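Local atomic coordinates of PRD-containing transcription regulator (Lactobacillus casei, PDB entry 3NUF), a protein that probably regulates transcription through its PRD, a helical regulatory module that in related regulators responds to the sugar phosphotransferase system. Residues A[47-50]-A[51-54]; A[55-58]-A[59-63]; A[98-101]-A[102-106]. All coordinates share one frame; numbering follows the deposited sequence.

Interactions 1 and 2 run one after the other along helix 48-67. The first is its capped N-terminal start, the second its middle, with centres about 13 Å apart and adjoining sequences. Interaction 3 comes later in the chain, where the loop after helix 84-97 turns into helix 104-115. Its centre lies about 12 Å from that of interaction 2, and the two touch where M61 meets L100 and E104. Interactions 1 and 3 stay apart, about 21 Å between centres, on opposite sides of the chain's centre. Helix 48-67 thus packs against helix 104-115 within one all-helical PRD, and R64, just beyond interaction 2, forms salt bridges to E60 and E104.

Interaction 1: A[47-50]-A[51-54]; sequences TDLQ and LQVL
T47 meets L51 through its backbone carbonyl: L51 N donates to T47 O at 2.7 Å, which closes the first turn of helix 48-67. T47 sits at the N-cap, and its side chain serves the same turn. With chi1 at 68°, OG1 is swung round to accept from Q50 N at 3.0 Å, in a nearly straight bond. The CB of D48 points away from 51-54, so its share in the contact is its carbonyl, which takes Q52 N at 3.1 Å. The CG of Q52 also rests against that oxygen.

L49 adds the one meeting between side chains of the two segments. It runs alongside Q52, both pointing the same way, and its CD2 methyl lies 3.7 Å from Q52 NE2. Its carbonyl accepts V53 N, while V53 CG2 packs near the same oxygen.

Q50 works in both directions. Its carbonyl receives L54 N at 2.8 Å, and its side chain reaches back toward the helix start. CG stands anti to the carbonyl carbon (chi1 -74°) and the chain then extends, so that OE1 accepts from T47 N at 3.0 Å. That amide approaches tilted 31° from the plane of the side-chain carbonyl. The N-H groups of T47 and Q50, with no preceding turn to supply carbonyls, are thereby satisfied by side chains.

On the buried side, L51 and L54 face helix 25-41 through I36 and V35, and L54 also reaches L108 of helix 104-115. The reciprocal pair of bonds between T47 and Q50 is a capping box, the classic N-terminal start of an alpha helix.

Interaction 2: A[55-58]-A[59-63]; sequences TNHL and IEMLG. With EDO (1,2-ethanediol), chain F.
A chi1 of -171° lays the H57 ring along the helix toward the next turn, while M61 bends at chi3 and brings its selenium to the ring. The selenium of this selenomethionine comes within 3.4 Å of H57 CD2 and stands 4.1 Å from the ring centroid, approaching obliquely at 54° from the normal. M61 CG lies near H57 NE2 as well. From another direction E60 brings its carboxylate close to the imidazole, the two planes 70° apart. In the conformer described, a water in the plane of the ring lies 2.8 Å from H57 ND1 and itself donates to E60 OE1; E60 OE2 is salt-bridged to R64.

One turn apart, T55 CG2 touches I59 CD1 at 3.7 Å, while T55 OG1 bonds to L51 O. Regular helical bonds join the two segments, among them I59 N to T55 O and M61 N to H57 O, both 2.9 Å. A 1,2-ethanediol bonds weakly to I59 O and lies beside L62 and G63.

Replacing H57 with an alanine is likely to leave the selenium without its aromatic neighbour and the bridging water without its ring partner. H57 also meets the ring of H111, so this imidazole joins apolar packing by M61 to a polar edge that appears to meet E60 through water rather than directly, while R64 probably balances the carboxylate.

Interaction 3: A[98-101]-A[102-106]; sequences GHLE and VAEKY
L100 and E104 make the side-chain packing of this turn, crossing at about a right angle. The CD2 methyl of L100 lies 3.9 Å from E104 OE2, and L100 CB faces E104 CG. E104 leaves its backbone with CG beside the N, then folds sharply at chi2 (-85°), which turns the carboxylate back toward L100. The leucine carries on from here to M61 and V94, joining the loop to helices 48-67 and 84-97.

Of direct hydrogen bonds across the two segments there is one, E104 N to E101 O at 3.1 Å. It closes a type I beta turn from E101 to E104. The amide sits well above the carbonyl plane, 48° out of it, although its N-H points fairly straight at the oxygen (160°). Within the second segment, K105 N bonds to V102 O and Y106 N to A103 O as the chain winds into helix 104-115.

Two waters add polar bridges. One accepts from E101 N at 2.9 Å and donates to E104 OE2 at 2.7 Å, tying the start of the turn to the carboxylate. The other accepts from V102 N and donates to E101 OE1 at 2.8 Å; the E101 chain bends at chi2, and the water spans the gap between OE1 and V102 N.

E104 OE2 also forms a salt bridge with R64 of helix 48-67. The buried carboxylate is therefore held by water and guanidinium together, and the positive charge of R64 would be expected to help keep it ionised beside the leucine methyl.

Interaction 1: A[47-50]-A[51-54]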
ATOM      1  N   THR A  47       7.611   9.704   3.627  1.00 16.58           N
ATOM      2  CA  THR A  47       8.898  10.115   3.151  1.00 18.83           C
ATOM      3  C   THR A  47       9.306   9.307   1.922  1.00 19.20           C
ATOM      4  O   THR A  47       8.732   8.235   1.612  1.00 16.90           O
ATOM      5  CB  THR A  47       9.973   9.903   4.206  1.00 18.74           C
ATOM      6  OG1 THR A  47      10.163   8.501   4.415  1.00 18.64           O
ATOM      7  CG2 THR A  47       9.672  10.622   5.531  1.00 19.65           C
ATOM      8  N   ASP A  48      10.293   9.800   1.155  1.00 18.71           N
ATOM      9  CA  ASP A  48      10.692   9.054  -0.016  1.00 19.63           C
ATOM     10  C   ASP A  48      11.224   7.651   0.340  1.00 19.55           C
ATOM     11  O   ASP A  48      10.969   6.688  -0.386  1.00 18.36           O
ATOM     12  CB  ASP A  48      11.700   9.851  -0.870  1.00 22.97           C
ATOM     13  CG  ASP A  48      11.052  11.010  -1.676  1.00 31.16           C
ATOM     14  OD1 ASP A  48       9.816  11.179  -1.675  1.00 32.47           O
ATOM     15  OD2 ASP A  48      11.818  11.768  -2.349  1.00 34.07           O
ATOM     16  N   LEU A  49      11.889   7.490   1.470  1.00 18.23           N
ATOM     17  CA  LEU A  49      12.312   6.151   1.918  1.00 17.94           C
ATOM     18  C   LEU A  49      11.097   5.270   2.262  1.00 16.60           C
ATOM     19  O   LEU A  49      11.019   4.075   1.851  1.00 16.75           O
ATOM     20  CB  LEU A  49      13.239   6.218   3.143  1.00 20.94           C
ATOM     21  CG  LEU A  49      14.669   6.718   2.815  1.00 32.55           C
ATOM     22  CD1 LEU A  49      15.468   6.989   4.124  1.00 34.48           C
ATOM     23  CD2 LEU A  49      15.444   5.763   1.863  1.00 30.84           C
ATOM     24  N   GLN A  50      10.141   5.843   2.987  1.00 16.31           N
ATOM     25  CA  GLN A  50       8.917   5.099   3.274  1.00 16.76           C
ATOM     26  C   GLN A  50       8.196   4.713   1.997  1.00 15.79           C
ATOM     27  O   GLN A  50       7.621   3.600   1.897  1.00 15.45           O
ATOM     28  CB  GLN A  50       7.996   5.920   4.160  1.00 16.16           C
ATOM     29  CG  GLN A  50       8.495   5.982   5.593  1.00 16.99           C
ATOM     30  CD  GLN A  50       7.831   7.045   6.453  1.00 18.48           C
ATOM     31  OE1 GLN A  50       7.160   7.947   5.978  1.00 17.74           O
ATOM     32  NE2 GLN A  50       8.003   6.900   7.774  1.00 21.27           N
ATOM     33  N   LEU A  51       8.202   5.618   1.039  0.50 14.08           N
ATOM     34  CA  LEU A  51       7.532   5.369  -0.193  0.50 15.02           C
ATOM     35  C   LEU A  51       8.195   4.206  -0.970  0.50 14.86           C
ATOM     36  O   LEU A  51       7.486   3.422  -1.608  0.50 16.48           O
ATOM     37  CB  LEU A  51       7.402   6.670  -0.992  0.50 14.46           C
ATOM     38  CG  LEU A  51       6.719   6.524  -2.344  0.50 14.83           C
ATOM     39  CD1 LEU A  51       5.278   6.048  -2.128  0.50 15.41           C
ATOM     40  CD2 LEU A  51       6.720   7.798  -3.195  0.50 13.33           C
ATOM     41  N   GLN A  52       9.526   4.042  -0.904  1.00 16.01           N
ATOM     42  CA  GLN A  52      10.229   2.897  -1.471  1.00 17.19           C
ATOM     43  C   GLN A  52       9.774   1.575  -0.868  1.00 16.60           C
ATOM     44  O   GLN A  52       9.467   0.599  -1.574  1.00 17.25           O
ATOM     45  CB  GLN A  52      11.747   3.036  -1.232  1.00 19.60           C
ATOM     46  CG  GLN A  52      12.461   3.980  -2.138  1.00 24.08           C
ATOM     47  CD  GLN A  52      13.966   4.005  -1.835  1.00 25.52           C
ATOM     48  OE1 GLN A  52      14.596   2.959  -1.801  1.00 35.71           O
ATOM     49  NE2 GLN A  52      14.514   5.185  -1.640  1.00 33.89           N
ATOM     50  N   VAL A  53       9.744   1.521   0.450  1.00 14.86           N
ATOM     51  CA  VAL A  53       9.329   0.335   1.176  1.00 16.82           C
ATOM     52  C   VAL A  53       7.868   0.004   0.894  1.00 15.06           C
ATOM     53  O   VAL A  53       7.506  -1.131   0.641  1.00 14.66           O
ATOM     54  CB  VAL A  53       9.616   0.528   2.683  1.00 19.08           C
ATOM     55  CG1 VAL A  53       9.095  -0.612   3.504  1.00 19.15           C
ATOM     56  CG2 VAL A  53      11.123   0.661   2.931  1.00 19.48           C
ATOM     57  N   LEU A  54       7.048   1.012   0.853  1.00 13.18           N
ATOM     58  CA  LEU A  54       5.623   0.854   0.485  1.00 13.52           C
ATOM     59  C   LEU A  54       5.443   0.294  -0.903  1.00 13.01           C
ATOM     60  O   LEU A  54       4.676  -0.646  -1.165  1.00 12.91           O
ATOM     61  CB  LEU A  54       4.869   2.175   0.608  1.00 13.40           C
ATOM     62  CG  LEU A  54       3.444   2.161   0.118  1.00 12.91           C
ATOM     63  CD1 LEU A  54       2.558   1.335   1.073  1.00 14.97           C
ATOM     64  CD2 LEU A  54       2.896   3.611  -0.040  1.00 17.87           C
TER

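Interaction 2: A[55-58]-A[59-63]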
ATOM      1  N   THR A  55       6.182   0.858  -1.858  1.00 13.44           N
ATOM      2  CA  THR A  55       6.092   0.436  -3.246  1.00 13.01           C
ATOM      3  C   THR A  55       6.447  -1.011  -3.387  1.00 12.85           C
ATOM      4  O   THR A  55       5.785  -1.761  -4.100  1.00 12.99           O
ATOM      5  CB  THR A  55       6.983   1.334  -4.166  1.00 14.31           C
ATOM      6  OG1 THR A  55       6.461   2.641  -4.117  1.00 14.57           O
ATOM      7  CG2 THR A  55       6.972   0.847  -5.603  1.00 16.34           C
ATOM      8  N   ASN A  56       7.524  -1.455  -2.738  1.00 13.01           N
ATOM      9  CA  ASN A  56       7.921  -2.845  -2.822  1.00 12.94           C
ATOM     10  C   ASN A  56       6.764  -3.747  -2.384  1.00 11.85           C
ATOM     11  O   ASN A  56       6.448  -4.754  -3.024  1.00 13.26           O
ATOM     12  CB  ASN A  56       9.200  -3.104  -1.969  1.00 14.40           C
ATOM     13  CG  ASN A  56       9.668  -4.540  -2.022  1.00 20.54           C
ATOM     14  OD1 ASN A  56      10.284  -4.943  -2.996  1.00 25.83           O
ATOM     15  ND2 ASN A  56       9.324  -5.338  -0.982  1.00 23.23           N
ATOM     16  N   HIS A  57       6.128  -3.363  -1.291  1.00 13.59           N
ATOM     17  CA  HIS A  57       5.039  -4.189  -0.764  1.00 12.08           C
ATOM     18  C   HIS A  57       3.809  -4.137  -1.676  1.00 12.68           C
ATOM     19  O   HIS A  57       3.158  -5.168  -1.913  1.00 12.32           O
ATOM     20  CB  HIS A  57       4.651  -3.787   0.647  1.00 11.93           C
ATOM     21  CG  HIS A  57       3.705  -4.756   1.273  1.00 12.17           C
ATOM     22  ND1 HIS A  57       4.080  -6.074   1.490  1.00 14.84           N
ATOM     23  CD2 HIS A  57       2.393  -4.664   1.606  1.00 12.10           C
ATOM     24  CE1 HIS A  57       3.022  -6.738   1.954  1.00 14.64           C
ATOM     25  NE2 HIS A  57       1.992  -5.907   2.045  1.00 13.88           N
ATOM     26  N   LEU A  58       3.502  -2.956  -2.194  1.00 11.76           N
ATOM     27  CA  LEU A  58       2.365  -2.828  -3.118  1.00 11.16           C
ATOM     28  C   LEU A  58       2.569  -3.659  -4.384  1.00 12.98           C
ATOM     29  O   LEU A  58       1.653  -4.333  -4.870  1.00 11.67           O
ATOM     30  CB  LEU A  58       2.055  -1.392  -3.467  1.00 12.84           C
ATOM     31  CG  LEU A  58       1.506  -0.487  -2.379  1.00 12.18           C
ATOM     32  CD1 LEU A  58       1.548   0.997  -2.850  1.00 13.07           C
ATOM     33  CD2 LEU A  58       0.130  -0.938  -1.888  1.00 13.07           C
ATOM     34  N   ILE A  59       3.777  -3.656  -4.924  1.00 12.23           N
ATOM     35  CA  ILE A  59       4.083  -4.509  -6.067  1.00 12.53           C
ATOM     36  C   ILE A  59       3.914  -5.985  -5.761  1.00 11.41           C
ATOM     37  O   ILE A  59       3.343  -6.732  -6.583  1.00 11.92           O
ATOM     38  CB  ILE A  59       5.487  -4.196  -6.604  1.00 15.16           C
ATOM     39  CG1 ILE A  59       5.457  -2.804  -7.257  1.00 16.18           C
ATOM     40  CG2 ILE A  59       5.963  -5.244  -7.623  1.00 16.05           C
ATOM     41  CD1 ILE A  59       6.879  -2.218  -7.614  1.00 18.46           C
ATOM     42  N   GLU A  60       4.355  -6.403  -4.583  0.50 12.22           N
ATOM     43  CA  GLU A  60       4.154  -7.774  -4.160  0.50 12.21           C
ATOM     44  C   GLU A  60       2.663  -8.150  -4.061  0.50 11.91           C
ATOM     45  O   GLU A  60       2.242  -9.198  -4.541  0.50 12.40           O
ATOM     46  CB  GLU A  60       4.863  -8.011  -2.816  0.50 15.05           C
ATOM     47  CG  GLU A  60       4.596  -9.377  -2.224  0.50 15.25           C
ATOM     48  CD  GLU A  60       5.181  -9.542  -0.807  0.50 18.11           C
ATOM     49  OE1 GLU A  60       6.422  -9.357  -0.715  0.50 19.82           O
ATOM     50  OE2 GLU A  60       4.432  -9.823   0.184  0.50 16.62           O
HETATM   51  N   MSE A  61       1.879  -7.267  -3.459  1.00 12.08           N
HETATM   52  CA  MSE A  61       0.410  -7.481  -3.351  1.00 11.75           C
HETATM   53  C   MSE A  61      -0.261  -7.541  -4.725  1.00 10.67           C
HETATM   54  O   MSE A  61      -1.091  -8.395  -4.979  1.00 11.34           O
HETATM   55  CB  MSE A  61      -0.236  -6.365  -2.544  1.00 11.43           C
HETATM   56  CG  MSE A  61       0.149  -6.313  -1.079  1.00 11.65           C
HETATM   57 SE   MSE A  61      -0.576  -4.790  -0.142  0.75 11.98          SE
HETATM   58  CE  MSE A  61      -2.400  -5.212  -0.460  1.00 17.18           C
ATOM     59  N   LEU A  62       0.080  -6.604  -5.617  1.00 10.72           N
ATOM     60  CA  LEU A  62      -0.426  -6.632  -6.970  1.00 10.47           C
ATOM     61  C   LEU A  62      -0.063  -7.928  -7.655  1.00 10.86           C
ATOM     62  O   LEU A  62      -0.872  -8.581  -8.307  1.00 10.86           O
ATOM     63  CB  LEU A  62       0.061  -5.381  -7.717  1.00 12.22           C
ATOM     64  CG  LEU A  62      -0.394  -5.208  -9.167  1.00 13.20           C
ATOM     65  CD1 LEU A  62      -1.901  -5.093  -9.206  1.00 15.27           C
ATOM     66  CD2 LEU A  62       0.348  -3.976  -9.778  1.00 15.66           C
ATOM     67  N   GLY A  63       1.169  -8.355  -7.470  1.00 11.79           N
ATOM     68  CA  GLY A  63       1.584  -9.631  -8.029  1.00 12.16           C
ATOM     69  C   GLY A  63       0.743 -10.785  -7.559  1.00 11.81           C
ATOM     70  O   GLY A  63       0.306 -11.647  -8.346  1.00 12.79           O
TER
HETATM   71  C1  EDO F 307       3.068  -6.436 -11.485  1.00 34.09           C
HETATM   72  O1  EDO F 307       2.608  -7.442 -12.403  1.00 41.57           O
HETATM   73  C2  EDO F 307       3.003  -6.865 -10.025  1.00 33.85           C
HETATM   74  O2  EDO F 307       4.008  -7.823  -9.673  1.00 42.36           O
HETATM   75  O   HOH W   1       6.560  -7.245   1.154  1.00 27.46           O

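Interaction 3: A[98-101]-A[102-106]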
ATOM      1  N   GLY A  98      -8.328  -5.837  -5.484  1.00 10.62           N
ATOM      2  CA  GLY A  98      -9.146  -6.980  -5.814  1.00 10.82           C
ATOM      3  C   GLY A  98      -8.362  -8.278  -5.841  1.00 10.85           C
ATOM      4  O   GLY A  98      -7.135  -8.285  -5.887  1.00 10.35           O
ATOM      5  N   HIS A  99      -9.091  -9.385  -5.805  1.00  9.97           N
ATOM      6  CA  HIS A  99      -8.523 -10.740  -5.839  1.00  9.11           C
ATOM      7  C   HIS A  99      -7.474 -10.991  -4.774  1.00  9.75           C
ATOM      8  O   HIS A  99      -6.517 -11.756  -4.996  1.00 11.30           O
ATOM      9  CB  HIS A  99      -7.949 -11.041  -7.242  1.00 11.21           C
ATOM     10  CG  HIS A  99      -8.991 -11.060  -8.285  1.00 10.39           C
ATOM     11  ND1 HIS A  99      -9.201 -10.012  -9.135  1.00 11.52           N
ATOM     12  CD2 HIS A  99      -9.911 -11.999  -8.598  1.00 10.18           C
ATOM     13  CE1 HIS A  99     -10.204 -10.317  -9.948  1.00 12.30           C
ATOM     14  NE2 HIS A  99     -10.639 -11.533  -9.660  1.00 11.12           N
ATOM     15  N   LEU A 100      -7.659 -10.380  -3.623  1.00  9.52           N
ATOM     16  CA  LEU A 100      -6.833 -10.583  -2.477  1.00  9.82           C
ATOM     17  C   LEU A 100      -7.630 -10.984  -1.281  1.00 12.03           C
ATOM     18  O   LEU A 100      -8.804 -10.636  -1.162  1.00 13.00           O
ATOM     19  CB  LEU A 100      -6.054  -9.312  -2.145  1.00  9.48           C
ATOM     20  CG  LEU A 100      -4.937  -8.920  -3.125  1.00  9.62           C
ATOM     21  CD1 LEU A 100      -4.363  -7.539  -2.760  1.00 12.46           C
ATOM     22  CD2 LEU A 100      -3.835  -9.996  -3.150  1.00 10.94           C
ATOM     23  N   GLU A 101      -6.967 -11.646  -0.342  1.00 11.02           N
ATOM     24  CA  GLU A 101      -7.607 -11.946   0.915  1.00  9.93           C
ATOM     25  C   GLU A 101      -7.682 -10.738   1.832  1.00 10.26           C
ATOM     26  O   GLU A 101      -6.775  -9.901   1.847  1.00 10.80           O
ATOM     27  CB  GLU A 101      -6.854 -13.060   1.633  1.00 12.49           C
ATOM     28  CG  GLU A 101      -6.784 -14.332   0.802  1.00 13.94           C
ATOM     29  CD  GLU A 101      -8.123 -14.922   0.372  1.00 16.30           C
ATOM     30  OE1 GLU A 101      -8.987 -15.011   1.292  1.00 16.82           O
ATOM     31  OE2 GLU A 101      -8.294 -15.339  -0.815  1.00 15.70           O
ATOM     32  N   VAL A 102      -8.762 -10.643   2.591  1.00  9.45           N
ATOM     33  CA  VAL A 102      -8.976  -9.515   3.480  1.00  9.58           C
ATOM     34  C   VAL A 102      -7.752  -9.244   4.357  1.00 10.37           C
ATOM     35  O   VAL A 102      -7.372  -8.093   4.559  1.00 10.41           O
ATOM     36  CB  VAL A 102     -10.248  -9.706   4.377  1.00 10.56           C
ATOM     37  CG1 VAL A 102     -10.356  -8.638   5.476  1.00 12.17           C
ATOM     38  CG2 VAL A 102     -11.500  -9.679   3.497  1.00 13.32           C
ATOM     39  N   ALA A 103      -7.183 -10.297   4.916  1.00 10.83           N
ATOM     40  CA  ALA A 103      -6.096 -10.183   5.855  1.00  9.92           C
ATOM     41  C   ALA A 103      -4.796  -9.639   5.298  1.00 10.28           C
ATOM     42  O   ALA A 103      -3.885  -9.368   6.086  1.00 11.35           O
ATOM     43  CB  ALA A 103      -5.883 -11.543   6.562  1.00 12.08           C
ATOM     44  N   GLU A 104      -4.667  -9.397   4.007  1.00  9.44           N
ATOM     45  CA  GLU A 104      -3.595  -8.615   3.451  1.00  8.70           C
ATOM     46  C   GLU A 104      -3.560  -7.240   4.144  1.00  9.38           C
ATOM     47  O   GLU A 104      -2.506  -6.582   4.167  1.00 10.79           O
ATOM     48  CB  GLU A 104      -3.749  -8.405   1.975  1.00  9.43           C
ATOM     49  CG  GLU A 104      -3.593  -9.621   1.097  1.00 10.60           C
ATOM     50  CD  GLU A 104      -2.158  -9.984   0.700  1.00 12.26           C
ATOM     51  OE1 GLU A 104      -1.190  -9.196   0.932  1.00 13.27           O
ATOM     52  OE2 GLU A 104      -2.021 -11.084   0.108  1.00 13.07           O
ATOM     53  N   LYS A 105      -4.682  -6.774   4.691  1.00  9.21           N
ATOM     54  CA  LYS A 105      -4.689  -5.456   5.303  1.00  9.00           C
ATOM     55  C   LYS A 105      -3.718  -5.331   6.459  1.00  9.86           C
ATOM     56  O   LYS A 105      -3.298  -4.207   6.765  1.00 10.49           O
ATOM     57  CB  LYS A 105      -6.104  -5.071   5.742  1.00  9.65           C
ATOM     58  CG  LYS A 105      -6.645  -5.814   6.924  1.00  8.89           C
ATOM     59  CD  LYS A 105      -8.091  -5.444   7.260  1.00 10.63           C
ATOM     60  CE  LYS A 105      -8.641  -6.263   8.359  1.00 12.03           C
ATOM     61  NZ  LYS A 105     -10.062  -5.849   8.777  1.00 16.14           N
ATOM     62  N   TYR A 106      -3.430  -6.404   7.175  1.00  9.00           N
ATOM     63  CA  TYR A 106      -2.622  -6.248   8.408  1.00  9.70           C
ATOM     64  C   TYR A 106      -1.220  -5.769   8.154  1.00 10.45           C
ATOM     65  O   TYR A 106      -0.783  -4.723   8.668  1.00 10.98           O
ATOM     66  CB  TYR A 106      -2.696  -7.536   9.233  1.00 10.04           C
ATOM     67  CG  TYR A 106      -4.085  -7.909   9.679  1.00 10.88           C
ATOM     68  CD1 TYR A 106      -4.796  -7.048  10.493  1.00 12.61           C
ATOM     69  CD2 TYR A 106      -4.703  -9.099   9.274  1.00 11.51           C
ATOM     70  CE1 TYR A 106      -6.065  -7.373  10.874  1.00 10.93           C
ATOM     71  CE2 TYR A 106      -5.967  -9.415   9.646  1.00 11.16           C
ATOM     72  CZ  TYR A 106      -6.666  -8.554  10.430  1.00 12.79           C
ATOM     73  OH  TYR A 106      -7.959  -8.843  10.803  1.00 15.72           O
TER
HETATM   74  O   HOH W   2      -4.232 -12.487  -0.541  1.00 12.58           O
HETATM   75  O   HOH W   3     -10.332 -13.124   2.825  1.00 14.72           O